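Local coordinates for putative uncharacterized protein pf13_0012 (Plasmodium falciparum, PDB 2VWA) that binds phosphatidylethanolamine through its soluble domain and, as a malaria sporozoite membrane protein, is essential for liver-stage development of the parasite, at residues 84-87 with 88-92. Residues are numbered along the deposited sequence; the frame is centred on the assembly and turned at random.
Sequences LKYH and LQKVY. With PTY (phosphatidylethanolamine), chain G.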
loop_
_atom_site.group_PDB
_atom_site.type_symbol
_atom_site.label_atom_id
_atom_site.label_comp_id
_atom_site.label_asym_id
_atom_site.label_seq_id
_atom_site.Cartn_x
_atom_site.Cartn_y
_atom_site.Cartn_z
ATOM N N LEU A 84 -2.204 -2.538 4.425
ATOM C CA LEU A 84 -2.865 -1.840 3.317
ATOM C C LEU A 84 -4.102 -2.557 2.805
ATOM O O LEU A 84 -5.088 -1.914 2.487
ATOM C CB LEU A 84 -1.879 -1.580 2.169
ATOM C CG LEU A 84 -1.238 -0.193 2.188
ATOM C CD1 LEU A 84 -0.877 0.281 3.576
ATOM C CD2 LEU A 84 -0.041 -0.181 1.278
ATOM N N LYS A 85 -4.066 -3.878 2.757
ATOM C CA LYS A 85 -5.255 -4.659 2.441
ATOM C C LYS A 85 -6.424 -4.377 3.372
ATOM O O LYS A 85 -7.526 -4.089 2.912
ATOM C CB LYS A 85 -4.941 -6.150 2.441
ATOM C CG LYS A 85 -6.105 -7.032 1.975
ATOM C CD LYS A 85 -5.661 -8.453 1.847
ATOM C CE LYS A 85 -6.852 -9.372 1.742
ATOM N NZ LYS A 85 -6.459 -10.752 2.139
ATOM N N TYR A 86 -6.187 -4.440 4.669
ATOM C CA TYR A 86 -7.215 -4.234 5.624
ATOM C C TYR A 86 -7.788 -2.808 5.449
ATOM O O TYR A 86 -9.025 -2.613 5.447
ATOM C CB TYR A 86 -6.683 -4.480 7.056
ATOM C CG TYR A 86 -7.755 -4.512 8.146
ATOM C CD1 TYR A 86 -7.659 -3.699 9.282
ATOM C CD2 TYR A 86 -8.884 -5.341 8.023
ATOM C CE1 TYR A 86 -8.652 -3.729 10.297
ATOM C CE2 TYR A 86 -9.879 -5.391 9.014
ATOM C CZ TYR A 86 -9.765 -4.577 10.142
ATOM O OH TYR A 86 -10.775 -4.627 11.097
ATOM N N HIS A 87 -6.896 -1.834 5.285
ATOM C CA HIS A 87 -7.285 -0.475 5.132
ATOM C C HIS A 87 -8.143 -0.306 3.866
ATOM O O HIS A 87 -9.232 0.260 3.931
ATOM C CB HIS A 87 -6.041 0.422 5.082
ATOM C CG HIS A 87 -6.352 1.882 4.967
ATOM N ND1 HIS A 87 -6.867 2.618 6.015
ATOM C CD2 HIS A 87 -6.216 2.744 3.931
ATOM C CE1 HIS A 87 -7.028 3.872 5.633
ATOM N NE2 HIS A 87 -6.640 3.978 4.374
ATOM N N LEU A 88 -7.681 -0.823 2.731
ATOM C CA LEU A 88 -8.465 -0.680 1.493
ATOM C C LEU A 88 -9.879 -1.239 1.587
ATOM O O LEU A 88 -10.805 -0.678 1.000
ATOM C CB LEU A 88 -7.744 -1.281 0.281
ATOM C CG LEU A 88 -7.090 -0.322 -0.713
ATOM C CD1 LEU A 88 -6.958 1.141 -0.243
ATOM C CD2 LEU A 88 -5.779 -0.865 -1.142
ATOM N N GLN A 89 -10.047 -2.324 2.337
ATOM C CA GLN A 89 -11.344 -2.945 2.493
ATOM C C GLN A 89 -12.305 -2.007 3.141
ATOM O O GLN A 89 -13.472 -1.914 2.748
ATOM C CB GLN A 89 -11.220 -4.235 3.296
ATOM C CG GLN A 89 -10.683 -5.377 2.441
ATOM C CD GLN A 89 -10.337 -6.598 3.251
ATOM O OE1 GLN A 89 -10.463 -6.597 4.472
ATOM N NE2 GLN A 89 -9.908 -7.672 2.563
ATOM N N LYS A 90 -11.788 -1.279 4.117
ATOM C CA LYS A 90 -12.557 -0.261 4.813
ATOM C C LYS A 90 -12.828 1.015 3.976
ATOM O O LYS A 90 -13.909 1.613 4.040
ATOM C CB LYS A 90 -11.836 0.105 6.094
ATOM C CG LYS A 90 -11.747 -1.015 7.095
ATOM C CD LYS A 90 -11.625 -0.377 8.452
ATOM C CE LYS A 90 -10.780 -1.161 9.388
ATOM N NZ LYS A 90 -9.341 -0.953 9.078
ATOM N N VAL A 91 -11.842 1.430 3.195
ATOM C CA VAL A 91 -12.062 2.526 2.278
ATOM C C VAL A 91 -13.203 2.133 1.314
ATOM O O VAL A 91 -14.142 2.889 1.122
ATOM C CB VAL A 91 -10.750 2.910 1.527
ATOM C CG1 VAL A 91 -11.037 3.898 0.385
ATOM C CG2 VAL A 91 -9.684 3.473 2.514
ATOM N N TYR A 92 -13.124 0.926 0.758
ATOM C CA TYR A 92 -14.123 0.422 -0.165
ATOM C C TYR A 92 -15.506 0.299 0.452
ATOM O O TYR A 92 -16.502 0.560 -0.194
ATOM C CB TYR A 92 -13.682 -0.952 -0.662
ATOM C CG TYR A 92 -14.431 -1.467 -1.868
ATOM C CD1 TYR A 92 -14.735 -0.611 -2.931
ATOM C CD2 TYR A 92 -14.819 -2.805 -1.961
ATOM C CE1 TYR A 92 -15.396 -1.065 -4.053
ATOM C CE2 TYR A 92 -15.502 -3.280 -3.093
ATOM C CZ TYR A 92 -15.776 -2.388 -4.135
ATOM O OH TYR A 92 -16.432 -2.777 -5.266
HETATM C C1 PTY G . -11.619 9.844 5.526
HETATM C C2 PTY G . -15.157 11.393 0.659
HETATM C C3 PTY G . -13.980 10.601 0.095
HETATM O O4 PTY G . -10.867 9.281 6.601
HETATM C C5 PTY G . -13.169 9.247 3.675
HETATM C C6 PTY G . -12.042 8.734 4.570
HETATM O O7 PTY G . -12.475 7.591 5.317
HETATM C C8 PTY G . -12.051 6.299 4.769
HETATM O O10 PTY G . -12.163 6.080 3.573
HETATM C C11 PTY G . -11.489 5.219 5.672
HETATM C C12 PTY G . -12.498 4.882 6.769
HETATM C C13 PTY G . -12.244 3.527 7.426
HETATM C C14 PTY G . -11.076 3.560 8.406
HETATM C C15 PTY G . -11.542 3.621 9.859
HETATM C C16 PTY G . -10.425 4.100 10.785
HETATM C C17 PTY G . -9.573 2.920 11.248
HETATM C C18 PTY G . -8.409 3.356 12.130
HETATM C C19 PTY G . -7.870 2.174 12.927
HETATM C C20 PTY G . -6.485 1.756 12.436
HETATM C C21 PTY G . -6.504 0.408 11.723
HETATM C C22 PTY G . -6.456 -0.756 12.710
HETATM C C23 PTY G . -5.108 -1.472 12.706
HETATM C C24 PTY G . -5.143 -2.758 11.880
HETATM C C25 PTY G . -3.728 -3.103 11.429
HETATM C C26 PTY G . -3.684 -4.169 10.339
HETATM C C27 PTY G . -2.258 -4.686 10.226
HETATM C C28 PTY G . -2.166 -6.110 9.698
HETATM C C29 PTY G . -0.727 -6.417 9.333
HETATM C C30 PTY G . -11.314 9.412 7.982
HETATM C C31 PTY G . -12.469 8.582 8.503
HETATM O O30 PTY G . -10.738 10.204 8.709
HETATM C C32 PTY G . -11.979 7.524 9.487
HETATM C C33 PTY G . -13.136 6.994 10.330
HETATM C C34 PTY G . -12.777 6.939 11.815
HETATM C C35 PTY G . -13.757 6.047 12.577
HETATM C C36 PTY G . -14.222 6.722 13.866
HETATM C C37 PTY G . -13.638 6.037 15.097
HETATM C C38 PTY G . -13.411 7.039 16.225
HETATM C C39 PTY G . -11.923 7.259 16.496
HETATM C C40 PTY G . -11.534 6.798 17.903
HETATM C C41 PTY G . -10.040 6.499 18.002
HETATM C C42 PTY G . -9.780 5.016 18.267
HETATM C C43 PTY G . -8.482 4.812 19.045
HETATM C C44 PTY G . -7.630 3.723 18.421
HETATM P P1 PTY G . -11.975 10.808 1.858
HETATM O O11 PTY G . -12.743 11.206 0.490
HETATM O O12 PTY G . -10.537 10.495 1.509
HETATM O O13 PTY G . -12.259 11.884 2.884
HETATM O O14 PTY G . -12.691 9.434 2.340
HETATM N N1 PTY G . -15.848 12.063 -0.426
#
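L88 and L84 meet one helical turn apart on helix 74-99, where L88 N donates an almost straight hydrogen bond of 2.8 Å to L84 O. Both leucines are buried: L84 packs on V61 and L88 on Y56, both of helix 54-67, while L88 also reaches I35 of helix 21-41. Next along, Q89 N bonds K85 O. A chi1 of -78° lays Q89 CG on that same oxygen, K85 O, at 3.4 Å before the chain runs out extended, and the two ends of its amide meet different neighbours: NE2 lies 3.6 Å from CE of the extended K85 chain, and OE1 approaches CD2 of the Y86 ring, whose plane stands 74° from the amide. A hydrogen bond from NE2 to N52 helps fix that amide. K90 comes next and turns back over the preceding turn. Bends at chi3 and chi4 bring its end obliquely to Y86, with NZ 3.1 Å from CE1 and CE close to CZ. The backbone bond between this pair, K90 N to Y86 O, is weak. Both side chains also touch one acyl chain of phosphatidylethanolamine, Y86 CD1 lying 3.7 Å from C24 and K90 CB close to C13. V91 N then bonds H87 O at 3.0 Å, while V91 CG2 sits over one face of the H87 imidazole, a CH-pi contact 4.0 Å from the ring centroid. H87 NE2 hydrogen-bonds Q36 on helix 21-41, which should limit the turning of the ring under the methyl. CG2 also faces the ester carbonyl oxygen O10 of the lipid, at 3.8 Å. Y86, K90 and V91 thus form one flank of the lipid pocket, and the chemistry suits an amphiphile: aromatic carbon and the aliphatic part of a lysine meet the acyl chain, and valine methyls meet the ester.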